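Local coordinates for USG-1 protein homolog (Pseudomonas aeruginosa, PDB 2HJS) that probably acts as an NAD(P)-dependent oxidoreductase of the aspartate-semialdehyde dehydrogenase family, although its own substrate is not established, at residues A[116-130]-A[326-338]. Numbering follows the deposited sequence.
Sequences AERLASQAAPFLLSS and AVLLGELLIKHYL
Ala-116 opens the contact, its CB resting 3.8 Å from CD2 of Leu-332 on the C-terminal helix. Leu-119 then reaches the helix with its CD1: Leu-332 meets it tip to tip, whereas Leu-333 crosses it at about a right angle, with CD1 of Leu-119 only 3.5 Å from CD2 of Leu-333. The same CD1 also touches CD1 of Leu-329 and CE2 of Tyr-337, so this one methyl meets residues spread over about two turns. The phenol end of Tyr-337 runs on past CB of Leu-119 to the backbone of Ala-120. Gln-122 turns inward on its own segment and clasps Leu-127 with two hydrogen bonds, OE1 taking the backbone N at 3.1 Å and NE2 giving to the O at 3.2 Å, which ties the two ends of the intervening loop together. That loop leads into strand 127-129, an edge of the parallel part of the Rossmann-type sheet, and helix 317-336, although it follows the dimerisation-domain sheet in sequence, packs back against this nucleotide-binding fold. Phe-126 has CG anti to the carbonyl carbon (chi1 -58°), which turns the ring toward the helix, where CD2 of Leu-333 lies over one face in a CH-pi contact, 4.0 Å from the ring centroid, and CA of Ala-124 over the other. Its edge turns toward the face of Tyr-337 in an offset edge-to-face pair, planes at 79°. Leu-128 meets Leu-333 tip to tip, and Ile-96 of the neighbouring strand also touches Leu-333. Ser-130 finishes the run, its CB 4.1 Å from CB of Ala-326.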
ATOM      1  N   ALA A 116      17.107  -0.855 -24.561  1.00 58.51           N
ATOM      2  CA  ALA A 116      18.047   0.067 -25.188  1.00 59.82           C
ATOM      3  C   ALA A 116      18.132  -0.177 -26.684  1.00 59.98           C
ATOM      4  O   ALA A 116      18.252   0.763 -27.465  1.00 59.98           O
ATOM      5  CB  ALA A 116      19.432  -0.056 -24.535  1.00 59.93           C
ATOM      6  N   GLU A 117      18.048  -1.449 -27.062  0.50 60.37           N
ATOM      7  CA  GLU A 117      18.101  -1.888 -28.456  0.50 60.63           C
ATOM      8  C   GLU A 117      16.981  -1.286 -29.313  0.50 60.91           C
ATOM      9  O   GLU A 117      17.015  -1.384 -30.536  0.50 61.04           O
ATOM     10  CB  GLU A 117      18.123  -3.428 -28.539  0.50 60.31           C
ATOM     11  CG  GLU A 117      16.966  -4.144 -27.848  0.50 59.64           C
ATOM     12  CD  GLU A 117      17.067  -4.230 -26.322  0.50 58.04           C
ATOM     13  OE1 GLU A 117      18.012  -3.699 -25.714  0.50 58.06           O
ATOM     14  OE2 GLU A 117      16.179  -4.850 -25.719  0.50 58.17           O
ATOM     15  N   ARG A 118      16.005  -0.654 -28.665  1.00 61.27           N
ATOM     16  CA  ARG A 118      14.963   0.077 -29.368  1.00 61.97           C
ATOM     17  C   ARG A 118      15.435   1.402 -29.930  1.00 63.06           C
ATOM     18  O   ARG A 118      14.726   1.988 -30.759  1.00 62.78           O
ATOM     19  CB  ARG A 118      13.742   0.358 -28.509  1.00 62.41           C
ATOM     20  CG  ARG A 118      12.883   1.343 -29.239  1.00 62.68           C
ATOM     21  CD  ARG A 118      11.641   1.657 -28.559  1.00 64.52           C
ATOM     22  NE  ARG A 118      10.487   0.992 -29.173  1.00 65.35           N
ATOM     23  CZ  ARG A 118       9.953   1.313 -30.343  1.00 63.33           C
ATOM     24  NH1 ARG A 118      10.486   2.273 -31.102  1.00 61.65           N
ATOM     25  NH2 ARG A 118       8.884   0.644 -30.759  1.00 65.14           N
ATOM     26  N   LEU A 119      16.589   1.893 -29.448  1.00 63.86           N
ATOM     27  CA  LEU A 119      17.217   3.082 -30.014  1.00 65.37           C
ATOM     28  C   LEU A 119      17.723   2.823 -31.408  1.00 65.81           C
ATOM     29  O   LEU A 119      17.594   3.687 -32.289  1.00 66.07           O
ATOM     30  CB  LEU A 119      18.404   3.549 -29.179  1.00 65.60           C
ATOM     31  CG  LEU A 119      17.994   4.342 -27.961  1.00 66.80           C
ATOM     32  CD1 LEU A 119      19.254   4.952 -27.410  1.00 68.58           C
ATOM     33  CD2 LEU A 119      16.974   5.407 -28.368  1.00 67.15           C
ATOM     34  N   ALA A 120      18.315   1.636 -31.576  1.00 66.01           N
ATOM     35  CA  ALA A 120      18.976   1.209 -32.809  1.00 66.41           C
ATOM     36  C   ALA A 120      18.134   1.379 -34.091  1.00 66.39           C
ATOM     37  O   ALA A 120      18.682   1.338 -35.190  1.00 66.48           O
ATOM     38  CB  ALA A 120      19.476  -0.239 -32.664  1.00 66.23           C
ATOM     39  N   SER A 121      16.831   1.612 -33.930  1.00 66.40           N
ATOM     40  CA  SER A 121      15.902   1.728 -35.041  1.00 66.73           C
ATOM     41  C   SER A 121      15.400   3.132 -35.371  1.00 67.01           C
ATOM     42  O   SER A 121      14.777   3.292 -36.407  1.00 66.86           O
ATOM     43  CB  SER A 121      14.695   0.815 -34.814  1.00 66.94           C
ATOM     44  OG  SER A 121      13.780   1.358 -33.874  1.00 66.91           O
ATOM     45  N   GLN A 122      15.627   4.126 -34.503  1.00 67.39           N
ATOM     46  CA  GLN A 122      15.252   5.530 -34.807  1.00 66.97           C
ATOM     47  C   GLN A 122      16.452   6.248 -35.443  1.00 66.37           C
ATOM     48  O   GLN A 122      17.615   5.884 -35.192  1.00 66.23           O
ATOM     49  CB  GLN A 122      14.761   6.288 -33.541  1.00 67.37           C
ATOM     50  CG  GLN A 122      13.321   6.997 -33.631  1.00 67.61           C
ATOM     51  CD  GLN A 122      12.989   8.046 -32.478  1.00 67.24           C
ATOM     52  OE1 GLN A 122      13.893   8.700 -31.906  1.00 62.67           O
ATOM     53  NE2 GLN A 122      11.677   8.230 -32.196  1.00 63.08           N
ATOM     54  N   ALA A 123      16.187   7.252 -36.275  1.00 65.32           N
ATOM     55  CA  ALA A 123      17.278   8.058 -36.792  1.00 64.78           C
ATOM     56  C   ALA A 123      17.385   9.378 -36.048  1.00 64.11           C
ATOM     57  O   ALA A 123      16.379   9.997 -35.750  1.00 64.43           O
ATOM     58  CB  ALA A 123      17.128   8.290 -38.297  1.00 65.28           C
ATOM     59  N   ALA A 124      18.617   9.793 -35.758  1.00 63.15           N
ATOM     60  CA  ALA A 124      18.912  11.076 -35.130  1.00 62.22           C
ATOM     61  C   ALA A 124      18.553  12.245 -36.057  1.00 61.16           C
ATOM     62  O   ALA A 124      18.827  12.176 -37.246  1.00 61.67           O
ATOM     63  CB  ALA A 124      20.400  11.141 -34.800  1.00 62.69           C
ATOM     64  N   PRO A 125      17.992  13.346 -35.518  1.00 59.96           N
ATOM     65  CA  PRO A 125      17.584  13.657 -34.119  1.00 58.58           C
ATOM     66  C   PRO A 125      16.518  12.746 -33.482  1.00 57.48           C
ATOM     67  O   PRO A 125      15.509  12.425 -34.107  1.00 57.83           O
ATOM     68  CB  PRO A 125      17.077  15.101 -34.199  1.00 58.78           C
ATOM     69  CG  PRO A 125      16.886  15.387 -35.686  1.00 59.61           C
ATOM     70  CD  PRO A 125      17.800  14.498 -36.441  1.00 58.82           C
ATOM     71  N   PHE A 126      16.755  12.330 -32.238  1.00 55.49           N
ATOM     72  CA  PHE A 126      15.861  11.418 -31.550  1.00 53.80           C
ATOM     73  C   PHE A 126      14.728  12.177 -30.855  1.00 53.06           C
ATOM     74  O   PHE A 126      14.837  13.371 -30.553  1.00 52.02           O
ATOM     75  CB  PHE A 126      16.638  10.539 -30.558  1.00 53.47           C
ATOM     76  CG  PHE A 126      17.743   9.714 -31.196  1.00 53.32           C
ATOM     77  CD1 PHE A 126      17.485   8.441 -31.686  1.00 52.53           C
ATOM     78  CD2 PHE A 126      19.044  10.222 -31.309  1.00 54.37           C
ATOM     79  CE1 PHE A 126      18.496   7.678 -32.262  1.00 52.90           C
ATOM     80  CE2 PHE A 126      20.073   9.463 -31.901  1.00 52.97           C
ATOM     81  CZ  PHE A 126      19.796   8.190 -32.372  1.00 52.24           C
ATOM     82  N   LEU A 127      13.616  11.490 -30.652  1.00 52.47           N
ATOM     83  CA  LEU A 127      12.558  11.998 -29.801  1.00 52.41           C
ATOM     84  C   LEU A 127      11.998  10.833 -28.993  1.00 52.68           C
ATOM     85  O   LEU A 127      11.243   9.995 -29.503  1.00 52.63           O
ATOM     86  CB  LEU A 127      11.491  12.729 -30.626  1.00 52.56           C
ATOM     87  CG  LEU A 127      10.185  13.120 -29.918  1.00 52.90           C
ATOM     88  CD1 LEU A 127      10.435  13.995 -28.681  1.00 52.07           C
ATOM     89  CD2 LEU A 127       9.228  13.810 -30.887  1.00 51.89           C
ATOM     90  N   LEU A 128      12.406  10.769 -27.727  1.00 52.60           N
ATOM     91  CA  LEU A 128      12.157   9.602 -26.901  1.00 51.88           C
ATOM     92  C   LEU A 128      11.516  10.045 -25.627  1.00 52.13           C
ATOM     93  O   LEU A 128      11.705  11.186 -25.207  1.00 51.89           O
ATOM     94  CB  LEU A 128      13.473   8.909 -26.549  1.00 52.08           C
ATOM     95  CG  LEU A 128      14.393   8.643 -27.743  1.00 54.08           C
ATOM     96  CD1 LEU A 128      15.813   8.439 -27.274  1.00 53.76           C
ATOM     97  CD2 LEU A 128      13.873   7.465 -28.555  1.00 52.03           C
ATOM     98  N   SER A 129      10.777   9.128 -25.001  1.00 51.86           N
ATOM     99  CA  SER A 129      10.241   9.364 -23.670  1.00 52.47           C
ATOM    100  C   SER A 129      11.071   8.612 -22.638  1.00 52.59           C
ATOM    101  O   SER A 129      11.492   7.472 -22.852  1.00 53.14           O
ATOM    102  CB  SER A 129       8.765   8.927 -23.569  1.00 51.76           C
ATOM    103  OG  SER A 129       7.939   9.729 -24.401  1.00 53.36           O
ATOM    104  N   SER A 130      11.304   9.246 -21.510  1.00 52.13           N
ATOM    105  CA  SER A 130      11.803   8.500 -20.369  1.00 52.22           C
ATOM    106  C   SER A 130      10.587   8.232 -19.452  1.00 52.48           C
ATOM    107  O   SER A 130       9.868   9.167 -19.114  1.00 53.76           O
ATOM    108  CB  SER A 130      12.921   9.294 -19.693  1.00 51.29           C
ATOM    109  OG  SER A 130      13.664   8.492 -18.811  1.00 52.36           O
ATOM    110  N   ALA A 326      16.693   9.272 -17.173  1.00 49.25           N
ATOM    111  CA  ALA A 326      16.761  10.198 -18.298  1.00 49.11           C
ATOM    112  C   ALA A 326      18.227  10.509 -18.653  1.00 49.14           C
ATOM    113  O   ALA A 326      18.616  10.508 -19.818  1.00 49.92           O
ATOM    114  CB  ALA A 326      15.986  11.483 -17.977  1.00 47.73           C
ATOM    115  N   VAL A 327      19.042  10.762 -17.640  1.00 49.23           N
ATOM    116  CA  VAL A 327      20.445  11.090 -17.859  1.00 48.25           C
ATOM    117  C   VAL A 327      21.209   9.878 -18.438  1.00 48.71           C
ATOM    118  O   VAL A 327      21.994  10.027 -19.371  1.00 48.72           O
ATOM    119  CB  VAL A 327      21.104  11.604 -16.562  1.00 48.55           C
ATOM    120  CG1 VAL A 327      22.602  11.826 -16.763  1.00 45.91           C
ATOM    121  CG2 VAL A 327      20.448  12.917 -16.093  1.00 47.11           C
ATOM    122  N   LEU A 328      20.960   8.689 -17.893  1.00 48.89           N
ATOM    123  CA  LEU A 328      21.579   7.469 -18.410  1.00 48.76           C
ATOM    124  C   LEU A 328      21.283   7.271 -19.894  1.00 48.94           C
ATOM    125  O   LEU A 328      22.180   6.863 -20.654  1.00 49.66           O
ATOM    126  CB  LEU A 328      21.121   6.253 -17.595  1.00 48.86           C
ATOM    127  CG  LEU A 328      21.614   6.125 -16.148  1.00 48.03           C
ATOM    128  CD1 LEU A 328      20.908   4.955 -15.456  1.00 48.75           C
ATOM    129  CD2 LEU A 328      23.117   5.928 -16.096  1.00 47.83           C
ATOM    130  N   LEU A 329      20.038   7.564 -20.304  1.00 49.05           N
ATOM    131  CA  LEU A 329      19.612   7.547 -21.708  1.00 48.45           C
ATOM    132  C   LEU A 329      20.373   8.556 -22.543  1.00 49.66           C
ATOM    133  O   LEU A 329      20.833   8.233 -23.635  1.00 51.09           O
ATOM    134  CB  LEU A 329      18.092   7.784 -21.821  1.00 48.88           C
ATOM    135  CG  LEU A 329      17.440   7.738 -23.216  1.00 48.55           C
ATOM    136  CD1 LEU A 329      17.794   6.438 -23.945  1.00 45.50           C
ATOM    137  CD2 LEU A 329      15.907   7.879 -23.079  1.00 46.42           C
ATOM    138  N   GLY A 330      20.531   9.774 -22.025  1.00 49.67           N
ATOM    139  CA  GLY A 330      21.356  10.782 -22.653  1.00 49.72           C
ATOM    140  C   GLY A 330      22.807  10.349 -22.806  1.00 50.49           C
ATOM    141  O   GLY A 330      23.432  10.620 -23.829  1.00 49.39           O
ATOM    142  N   GLU A 331      23.346   9.689 -21.779  1.00 51.10           N
ATOM    143  CA  GLU A 331      24.716   9.159 -21.830  1.00 52.04           C
ATOM    144  C   GLU A 331      24.855   8.092 -22.925  1.00 52.68           C
ATOM    145  O   GLU A 331      25.870   8.052 -23.632  1.00 52.38           O
ATOM    146  CB  GLU A 331      25.148   8.631 -20.458  1.00 52.13           C
ATOM    147  CG  GLU A 331      25.391   9.743 -19.442  1.00 52.24           C
ATOM    148  CD  GLU A 331      25.685   9.251 -18.034  1.00 52.99           C
ATOM    149  OE1 GLU A 331      25.634   8.022 -17.765  1.00 57.81           O
ATOM    150  OE2 GLU A 331      25.938  10.106 -17.167  1.00 51.48           O
ATOM    151  N   LEU A 332      23.812   7.270 -23.097  1.00 53.28           N
ATOM    152  CA  LEU A 332      23.788   6.264 -24.160  1.00 54.05           C
ATOM    153  C   LEU A 332      23.777   6.898 -25.554  1.00 55.30           C
ATOM    154  O   LEU A 332      24.495   6.440 -26.452  1.00 54.48           O
ATOM    155  CB  LEU A 332      22.598   5.299 -23.999  1.00 53.68           C
ATOM    156  CG  LEU A 332      22.399   4.196 -25.058  1.00 53.44           C
ATOM    157  CD1 LEU A 332      23.609   3.291 -25.142  1.00 52.20           C
ATOM    158  CD2 LEU A 332      21.149   3.344 -24.771  1.00 53.18           C
ATOM    159  N   LEU A 333      22.945   7.926 -25.727  1.00 56.98           N
ATOM    160  CA  LEU A 333      22.835   8.651 -26.991  1.00 59.42           C
ATOM    161  C   LEU A 333      24.154   9.322 -27.378  1.00 61.46           C
ATOM    162  O   LEU A 333      24.504   9.378 -28.551  1.00 61.90           O
ATOM    163  CB  LEU A 333      21.730   9.706 -26.932  1.00 58.70           C
ATOM    164  CG  LEU A 333      20.261   9.321 -26.825  1.00 59.91           C
ATOM    165  CD1 LEU A 333      19.426  10.579 -26.847  1.00 59.17           C
ATOM    166  CD2 LEU A 333      19.864   8.394 -27.954  1.00 59.51           C
ATOM    167  N   ILE A 334      24.873   9.851 -26.393  1.00 64.01           N
ATOM    168  CA  ILE A 334      26.216  10.399 -26.631  1.00 66.53           C
ATOM    169  C   ILE A 334      27.214   9.316 -27.034  1.00 68.74           C
ATOM    170  O   ILE A 334      28.000   9.514 -27.963  1.00 69.08           O
ATOM    171  CB  ILE A 334      26.773  11.064 -25.376  1.00 65.98           C
ATOM    172  CG1 ILE A 334      26.046  12.353 -25.089  1.00 65.37           C
ATOM    173  CG2 ILE A 334      28.278  11.344 -25.519  1.00 67.66           C
ATOM    174  CD1 ILE A 334      26.474  12.906 -23.763  1.00 66.94           C
ATOM    175  N   LYS A 335      27.175   8.187 -26.325  1.00 71.72           N
ATOM    176  CA  LYS A 335      28.200   7.152 -26.407  1.00 75.06           C
ATOM    177  C   LYS A 335      28.333   6.562 -27.803  1.00 76.92           C
ATOM    178  O   LYS A 335      29.397   6.681 -28.410  1.00 77.39           O
ATOM    179  CB  LYS A 335      27.985   6.051 -25.357  1.00 74.84           C
ATOM    180  CG  LYS A 335      29.152   5.060 -25.228  1.00 75.84           C
ATOM    181  CD  LYS A 335      29.109   4.293 -23.903  1.00 76.49           C
ATOM    182  CE  LYS A 335      29.875   2.955 -23.959  1.00 79.01           C
ATOM    183  NZ  LYS A 335      28.960   1.771 -24.146  1.00 78.59           N
ATOM    184  N   HIS A 336      27.287   5.927 -28.329  1.00 79.40           N
ATOM    185  CA  HIS A 336      27.424   5.440 -29.706  1.00 82.10           C
ATOM    186  C   HIS A 336      26.449   5.987 -30.755  1.00 83.11           C
ATOM    187  O   HIS A 336      26.520   5.593 -31.929  1.00 83.53           O
ATOM    188  CB  HIS A 336      27.683   3.913 -29.824  1.00 82.64           C
ATOM    189  CG  HIS A 336      26.867   3.064 -28.901  1.00 84.13           C
ATOM    190  ND1 HIS A 336      27.177   2.908 -27.567  1.00 85.64           N
ATOM    191  CD2 HIS A 336      25.789   2.275 -29.134  1.00 86.03           C
ATOM    192  CE1 HIS A 336      26.303   2.085 -27.009  1.00 86.97           C
ATOM    193  NE2 HIS A 336      25.452   1.686 -27.939  1.00 86.91           N
ATOM    194  N   TYR A 337      25.586   6.919 -30.368  1.00 84.07           N
ATOM    195  CA  TYR A 337      24.771   7.596 -31.380  1.00 85.28           C
ATOM    196  C   TYR A 337      25.251   9.023 -31.631  1.00 86.13           C
ATOM    197  O   TYR A 337      24.463   9.922 -31.933  1.00 86.24           O
ATOM    198  CB  TYR A 337      23.276   7.478 -31.063  1.00 85.26           C
ATOM    199  CG  TYR A 337      22.870   6.034 -30.869  1.00 85.14           C
ATOM    200  CD1 TYR A 337      22.498   5.235 -31.956  1.00 85.38           C
ATOM    201  CD2 TYR A 337      22.906   5.455 -29.603  1.00 84.42           C
ATOM    202  CE1 TYR A 337      22.149   3.898 -31.774  1.00 85.32           C
ATOM    203  CE2 TYR A 337      22.563   4.134 -29.409  1.00 85.09           C
ATOM    204  CZ  TYR A 337      22.183   3.356 -30.491  1.00 85.72           C
ATOM    205  OH  TYR A 337      21.837   2.039 -30.264  1.00 86.31           O
ATOM    206  N   LEU A 338      26.572   9.185 -31.505  1.00 87.27           N
ATOM    207  CA  LEU A 338      27.308  10.411 -31.820  1.00 88.43           C
ATOM    208  C   LEU A 338      26.751  11.131 -33.054  1.00 88.71           C
ATOM    209  O   LEU A 338      26.024  12.121 -32.940  1.00 88.95           O
ATOM    210  CB  LEU A 338      28.794  10.075 -32.059  1.00 89.00           C
ATOM    211  CG  LEU A 338      29.597   9.309 -30.991  1.00 89.98           C
ATOM    212  CD1 LEU A 338      30.491   8.239 -31.635  1.00 90.71           C
ATOM    213  CD2 LEU A 338      30.413  10.260 -30.092  1.00 90.56           C
TER